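Local coordinates for protein endoglucanase (PDB 2C4X) that binds beta-glucan chains and xyloglucan through its CBM44 module, which with a PKD domain ends a longer, probably cellulose-degrading enzyme of the cellulosome, at residues P5-P10 with D36-I41; A12-S17 with S85-T90. The protein carries 1 engineered substitution. All coordinates share one frame; numbering follows the deposited sequence.

Contact 1 (P5-P10 with D36-I41). With CA (calcium ion), chain B.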
loop_
_atom_site.group_PDB
_atom_site.type_symbol
_atom_site.label_atom_id
_atom_site.label_comp_id
_atom_site.label_asym_id
_atom_site.label_seq_id
_atom_site.Cartn_x
_atom_site.Cartn_y
_atom_site.Cartn_z
ATOM N N PRO A 5 30.339 -42.636 3.363
ATOM C CA PRO A 5 30.453 -41.419 2.544
ATOM C C PRO A 5 29.104 -40.699 2.362
ATOM O O PRO A 5 28.631 -40.544 1.225
ATOM C CB PRO A 5 30.983 -41.944 1.194
ATOM C CG PRO A 5 31.500 -43.325 1.471
ATOM C CD PRO A 5 30.677 -43.854 2.605
ATOM N N GLU A 6 28.519 -40.251 3.478
ATOM C CA GLU A 6 27.139 -39.732 3.534
ATOM C C GLU A 6 26.778 -38.654 2.505
ATOM O O GLU A 6 27.458 -37.629 2.397
ATOM C CB GLU A 6 26.833 -39.211 4.944
ATOM C CG GLU A 6 26.054 -40.181 5.825
ATOM C CD GLU A 6 24.541 -40.047 5.659
ATOM O OE1 GLU A 6 24.042 -38.906 5.506
ATOM O OE2 GLU A 6 23.847 -41.091 5.702
ATOM N N ASN A 7 25.688 -38.883 1.775
ATOM C CA ASN A 7 25.206 -37.928 0.775
ATOM C C ASN A 7 24.824 -36.569 1.375
ATOM O O ASN A 7 24.038 -36.504 2.320
ATOM C CB ASN A 7 24.012 -38.509 0.003
ATOM C CG ASN A 7 23.450 -37.532 -1.026
ATOM O OD1 ASN A 7 24.199 -36.812 -1.686
ATOM N ND2 ASN A 7 22.136 -37.516 -1.175
ATOM N N GLN A 8 25.386 -35.493 0.822
ATOM C CA GLN A 8 24.984 -34.133 1.190
ATOM C C GLN A 8 23.713 -33.737 0.453
ATOM O O GLN A 8 23.594 -33.965 -0.769
ATOM C CB GLN A 8 26.087 -33.120 0.879
ATOM C CG GLN A 8 27.343 -33.318 1.684
ATOM C CD GLN A 8 28.486 -32.439 1.216
ATOM O OE1 GLN A 8 28.288 -31.319 0.741
ATOM N NE2 GLN A 8 29.689 -32.946 1.350
ATOM N N ALA A 9 22.770 -33.151 1.191
ATOM C CA ALA A 9 21.543 -32.628 0.593
ATOM C C ALA A 9 21.871 -31.398 -0.259
ATOM O O ALA A 9 22.765 -30.637 0.082
ATOM C CB ALA A 9 20.507 -32.291 1.666
ATOM N N PRO A 10 21.164 -31.224 -1.389
ATOM C CA PRO A 10 21.473 -30.105 -2.268
ATOM C C PRO A 10 21.091 -28.774 -1.609
ATOM O O PRO A 10 20.384 -28.764 -0.595
ATOM C CB PRO A 10 20.609 -30.364 -3.511
ATOM C CG PRO A 10 19.510 -31.285 -3.050
ATOM C CD PRO A 10 20.060 -32.068 -1.892
ATOM N N ASP A 36 23.815 -29.129 -6.052
ATOM C CA ASP A 36 24.219 -30.266 -5.255
ATOM C C ASP A 36 25.739 -30.326 -5.279
ATOM O O ASP A 36 26.349 -30.396 -6.348
ATOM C CB ASP A 36 23.612 -31.574 -5.759
ATOM C CG ASP A 36 23.741 -32.683 -4.750
ATOM O OD1 ASP A 36 23.628 -32.395 -3.539
ATOM O OD2 ASP A 36 23.966 -33.848 -5.140
ATOM N N GLU A 37 26.343 -30.286 -4.095
ATOM C CA GLU A 37 27.790 -30.224 -3.973
ATOM C C GLU A 37 28.499 -31.541 -4.310
ATOM O O GLU A 37 29.643 -31.522 -4.774
ATOM C CB GLU A 37 28.191 -29.732 -2.577
ATOM C CG GLU A 37 27.469 -28.448 -2.138
ATOM C CD GLU A 37 27.933 -27.204 -2.886
ATOM O OE1 GLU A 37 28.965 -27.252 -3.590
ATOM O OE2 GLU A 37 27.263 -26.161 -2.754
ATOM N N ASP A 38 27.825 -32.669 -4.078
ATOM C CA ASP A 38 28.452 -33.979 -4.267
ATOM C C ASP A 38 27.713 -34.845 -5.296
ATOM O O ASP A 38 27.893 -36.066 -5.342
ATOM C CB ASP A 38 28.593 -34.715 -2.922
ATOM C CG ASP A 38 27.241 -35.026 -2.272
ATOM O OD1 ASP A 38 26.213 -34.521 -2.761
ATOM O OD2 ASP A 38 27.201 -35.765 -1.264
ATOM N N GLY A 39 26.893 -34.211 -6.125
ATOM C CA GLY A 39 26.123 -34.926 -7.136
ATOM C C GLY A 39 25.509 -33.930 -8.087
ATOM O O GLY A 39 26.133 -32.918 -8.411
ATOM N N THR A 40 24.289 -34.218 -8.531
ATOM C CA THR A 40 23.552 -33.327 -9.417
ATOM C C THR A 40 22.109 -33.174 -8.937
ATOM O O THR A 40 21.592 -34.028 -8.220
ATOM C CB THR A 40 23.557 -33.836 -10.884
ATOM O OG1 THR A 40 23.021 -35.162 -10.934
ATOM C CG2 THR A 40 24.985 -33.865 -11.457
ATOM N N ILE A 41 21.461 -32.079 -9.322
ATOM C CA ILE A 41 20.050 -31.894 -9.006
ATOM C C ILE A 41 19.224 -32.632 -10.050
ATOM O O ILE A 41 19.433 -32.445 -11.253
ATOM C CB ILE A 41 19.660 -30.401 -8.952
ATOM C CG1 ILE A 41 20.328 -29.729 -7.750
ATOM C CG2 ILE A 41 18.112 -30.238 -8.902
ATOM C CD1 ILE A 41 20.341 -28.218 -7.823
HETATM CA CA CA B . 23.892 -34.822 -2.995
HETATM O O HOH W 1 29.403 -36.681 -0.205
HETATM O O HOH W 2 25.050 -30.891 -1.715
HETATM O O HOH W 3 23.931 -36.629 -4.600
#

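Contact 2 (A12-S17 with S85-T90)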
loop_
_atom_site.group_PDB
_atom_site.type_symbol
_atom_site.label_atom_id
_atom_site.label_comp_id
_atom_site.label_asym_id
_atom_site.label_seq_id
_atom_site.Cartn_x
_atom_site.Cartn_y
_atom_site.Cartn_z
ATOM N N ALA A 12 19.003 -25.333 -1.952
ATOM C CA ALA A 12 17.852 -24.801 -2.657
ATOM C C ALA A 12 17.776 -23.288 -2.454
ATOM O O ALA A 12 17.863 -22.774 -1.328
ATOM C CB ALA A 12 16.574 -25.468 -2.166
ATOM N N ILE A 13 17.629 -22.570 -3.555
ATOM C CA ILE A 13 17.495 -21.115 -3.499
ATOM C C ILE A 13 16.868 -20.669 -4.810
ATOM O O ILE A 13 17.065 -21.302 -5.850
ATOM C CB ILE A 13 18.866 -20.396 -3.286
ATOM C CG1 ILE A 13 18.647 -18.913 -2.925
ATOM C CG2 ILE A 13 19.753 -20.556 -4.526
ATOM C CD1 ILE A 13 19.867 -18.191 -2.370
ATOM N N PHE A 14 16.098 -19.593 -4.750
ATOM C CA PHE A 14 15.604 -18.975 -5.968
ATOM C C PHE A 14 15.414 -17.487 -5.812
ATOM O O PHE A 14 15.308 -16.981 -4.693
ATOM C CB PHE A 14 14.310 -19.653 -6.460
ATOM C CG PHE A 14 13.104 -19.396 -5.590
ATOM C CD1 PHE A 14 12.776 -20.270 -4.552
ATOM C CD2 PHE A 14 12.282 -18.295 -5.827
ATOM C CE1 PHE A 14 11.648 -20.040 -3.752
ATOM C CE2 PHE A 14 11.162 -18.053 -5.030
ATOM C CZ PHE A 14 10.843 -18.924 -3.995
ATOM N N THR A 15 15.405 -16.798 -6.956
ATOM C CA THR A 15 14.976 -15.411 -7.056
ATOM C C THR A 15 13.832 -15.354 -8.084
ATOM O O THR A 15 13.556 -16.345 -8.773
ATOM C CB THR A 15 16.126 -14.474 -7.505
ATOM O OG1 THR A 15 16.588 -14.874 -8.800
ATOM C CG2 THR A 15 17.295 -14.516 -6.520
ATOM N N PHE A 16 13.154 -14.212 -8.177
ATOM C CA PHE A 16 12.111 -14.049 -9.188
ATOM C C PHE A 16 12.114 -12.637 -9.754
ATOM O O PHE A 16 12.628 -11.708 -9.134
ATOM C CB PHE A 16 10.713 -14.443 -8.664
ATOM C CG PHE A 16 10.289 -13.695 -7.427
ATOM C CD1 PHE A 16 9.766 -12.399 -7.515
ATOM C CD2 PHE A 16 10.408 -14.287 -6.176
ATOM C CE1 PHE A 16 9.381 -11.705 -6.376
ATOM C CE2 PHE A 16 10.032 -13.592 -5.017
ATOM C CZ PHE A 16 9.513 -12.296 -5.124
ATOM N N SER A 17 11.540 -12.506 -10.945
ATOM C CA SER A 17 11.438 -11.241 -11.653
ATOM C C SER A 17 10.121 -11.237 -12.444
ATOM O O SER A 17 9.783 -12.257 -13.052
ATOM C CB SER A 17 12.623 -11.106 -12.608
ATOM O OG SER A 17 12.713 -9.777 -13.074
ATOM N N SER A 85 16.252 -30.288 -0.252
ATOM C CA SER A 85 16.227 -29.080 0.561
ATOM C C SER A 85 15.110 -28.200 0.052
ATOM O O SER A 85 14.730 -28.283 -1.115
ATOM C CB SER A 85 17.537 -28.300 0.401
ATOM O OG SER A 85 18.623 -29.159 0.674
ATOM N N SER A 86 14.613 -27.326 0.919
ATOM C CA SER A 86 13.591 -26.374 0.524
ATOM C C SER A 86 13.990 -24.938 0.846
ATOM O O SER A 86 14.742 -24.686 1.804
ATOM C CB SER A 86 12.246 -26.730 1.172
ATOM O OG SER A 86 12.182 -26.311 2.519
ATOM N N PHE A 87 13.474 -24.017 0.033
ATOM C CA PHE A 87 13.658 -22.576 0.197
ATOM C C PHE A 87 12.291 -21.955 -0.075
ATOM O O PHE A 87 11.666 -22.257 -1.100
ATOM C CB PHE A 87 14.685 -22.055 -0.826
ATOM C CG PHE A 87 15.054 -20.584 -0.664
ATOM C CD1 PHE A 87 14.390 -19.592 -1.402
ATOM C CD2 PHE A 87 16.099 -20.199 0.175
ATOM C CE1 PHE A 87 14.752 -18.238 -1.267
ATOM C CE2 PHE A 87 16.469 -18.853 0.295
ATOM C CZ PHE A 87 15.791 -17.877 -0.425
ATOM N N THR A 88 11.830 -21.110 0.835
ATOM C CA THR A 88 10.525 -20.457 0.707
ATOM C C THR A 88 10.697 -18.944 0.705
ATOM O O THR A 88 11.413 -18.389 1.545
ATOM C CB THR A 88 9.553 -20.889 1.859
ATOM O OG1 THR A 88 9.381 -22.311 1.818
ATOM C CG2 THR A 88 8.184 -20.231 1.729
ATOM N N ALA A 89 10.063 -18.278 -0.255
ATOM C CA ALA A 89 10.061 -16.821 -0.280
ATOM C C ALA A 89 8.648 -16.341 -0.580
ATOM O O ALA A 89 7.799 -17.119 -1.034
ATOM C CB ALA A 89 11.062 -16.283 -1.316
ATOM N N THR A 90 8.406 -15.059 -0.329
ATOM C CA THR A 90 7.089 -14.469 -0.487
ATOM C C THR A 90 7.049 -13.580 -1.732
ATOM O O THR A 90 8.002 -12.854 -2.016
ATOM C CB THR A 90 6.716 -13.653 0.793
ATOM O OG1 THR A 90 6.323 -14.560 1.830
ATOM C CG2 THR A 90 5.574 -12.704 0.531
HETATM O O HOH W 4 17.630 -24.773 1.238
#

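Contact 1 (P5-P10 with D36-I41)
Asp38 OD2 takes two short bonds that tie its loop to the segment leading to strand 15-17. The backbone N of Gln8 donates to this oxygen over 2.8 Å, nearly straight at 171° and on the syn side, though the donor stands 27° out of the carboxylate plane. A water that also reaches Glu6 O, weakly, gives the second proton. With OD2 occupied in this way, the other oxygen of the same carboxylate, Asp38 OD1, is left to bind the calcium ion at 2.4 Å. One residue, Gln8, thus binds the metal through O and through N braces a second ligand, which probably helps hold the Asp38 carboxylate with OD1 facing the ion.

The segment 5-10 contributes two neutral oxygens to the metal. Asn7, with CG anti to the backbone N (chi1 178°), swings its amide inward so that OD1 lies 2.4 Å from the calcium; the other is Gln8 O. Asp36 grips the ion with both carboxylate oxygens, OD1 at 2.5 Å and OD2 at 2.4 Å. Asp79 and a water bring the shell to seven oxygens. Gln8 O and Asp36 OD1 are 3.2 Å apart, oxygens that would otherwise repel and are probably held this close by the shared cation. A second bridging water joins Asp36 OD1, Glu37 N and Ala9 O, while the Pro10 ring sets CB 3.6 Å from Asp36 OD1.

The site lies at one end of the PKD domain, where the segment meets the loop between strands 27-30 and 41-47; Asp79 ends strand 69-79, and Pro10 packs against Val77 of that strand and Ser85 of strand 84-93.

Contact 2 (A12-S17 with S85-T90)
Edge strands of the two sheets of the PKD beta-sandwich come together here at one side: residues 12-17 run into strand 15-17 of one sheet, and residues 85-90 belong to strand 84-93, the outermost of the four-stranded other. Their paths diverge by only 25°, and side chains fill the gap between them. Phe87, its CG anti to the backbone N (chi1 -175°), reaches across and turns a ring edge toward the face of Phe14. This is an offset edge-to-face pair with planes at 80° and centroids 5.5 Å apart. Ile13 lies alongside and sets CG1 over the Phe87 face, 4.0 Å from its centroid, in a CH-pi contact. The edge of Phe14 in turn meets Phe87 O, CE1 being 3.5 Å away, while CZ of Phe14 touches Ala89 CB at 3.8 Å. Further along, the Phe16 edge approaches Thr90 O, 3.5 Å from CZ. Toward the other end, Ala12 CB packs on Ser85 CB at 3.9 Å, and a water donates to both Ala12 O and Ser86 O. The contact buries Phe14 N without a polar partner. Phe14 and Trp46, paired edge to face, belong to the interior, and Phe87 with Ile13 closes its margin, as at an edge of an immunoglobulin-like sandwich.

How the contacts relate
From the N terminus of this fragment the chain passes through residues 5-10 and, after a single residue, enters 12-17, so the first segments of both contacts nearly adjoin. Contact 1 closes the shorter loop, 25 residues that include strands 15-17 and 27-30. Contact 2 closes a longer one of 67 residues, which takes in 36-41 and strands 27-30, 41-47, 53-56, 60-63 and 69-79. The segments alternate, and the two loops therefore cross instead of nesting. Ala9 packs on Ser85, where the contacts adjoin. Contact 1 ties the 5-10 segment to the 36-41 loop at the calcium, and contact 2 packs edge strands of the two sheets together.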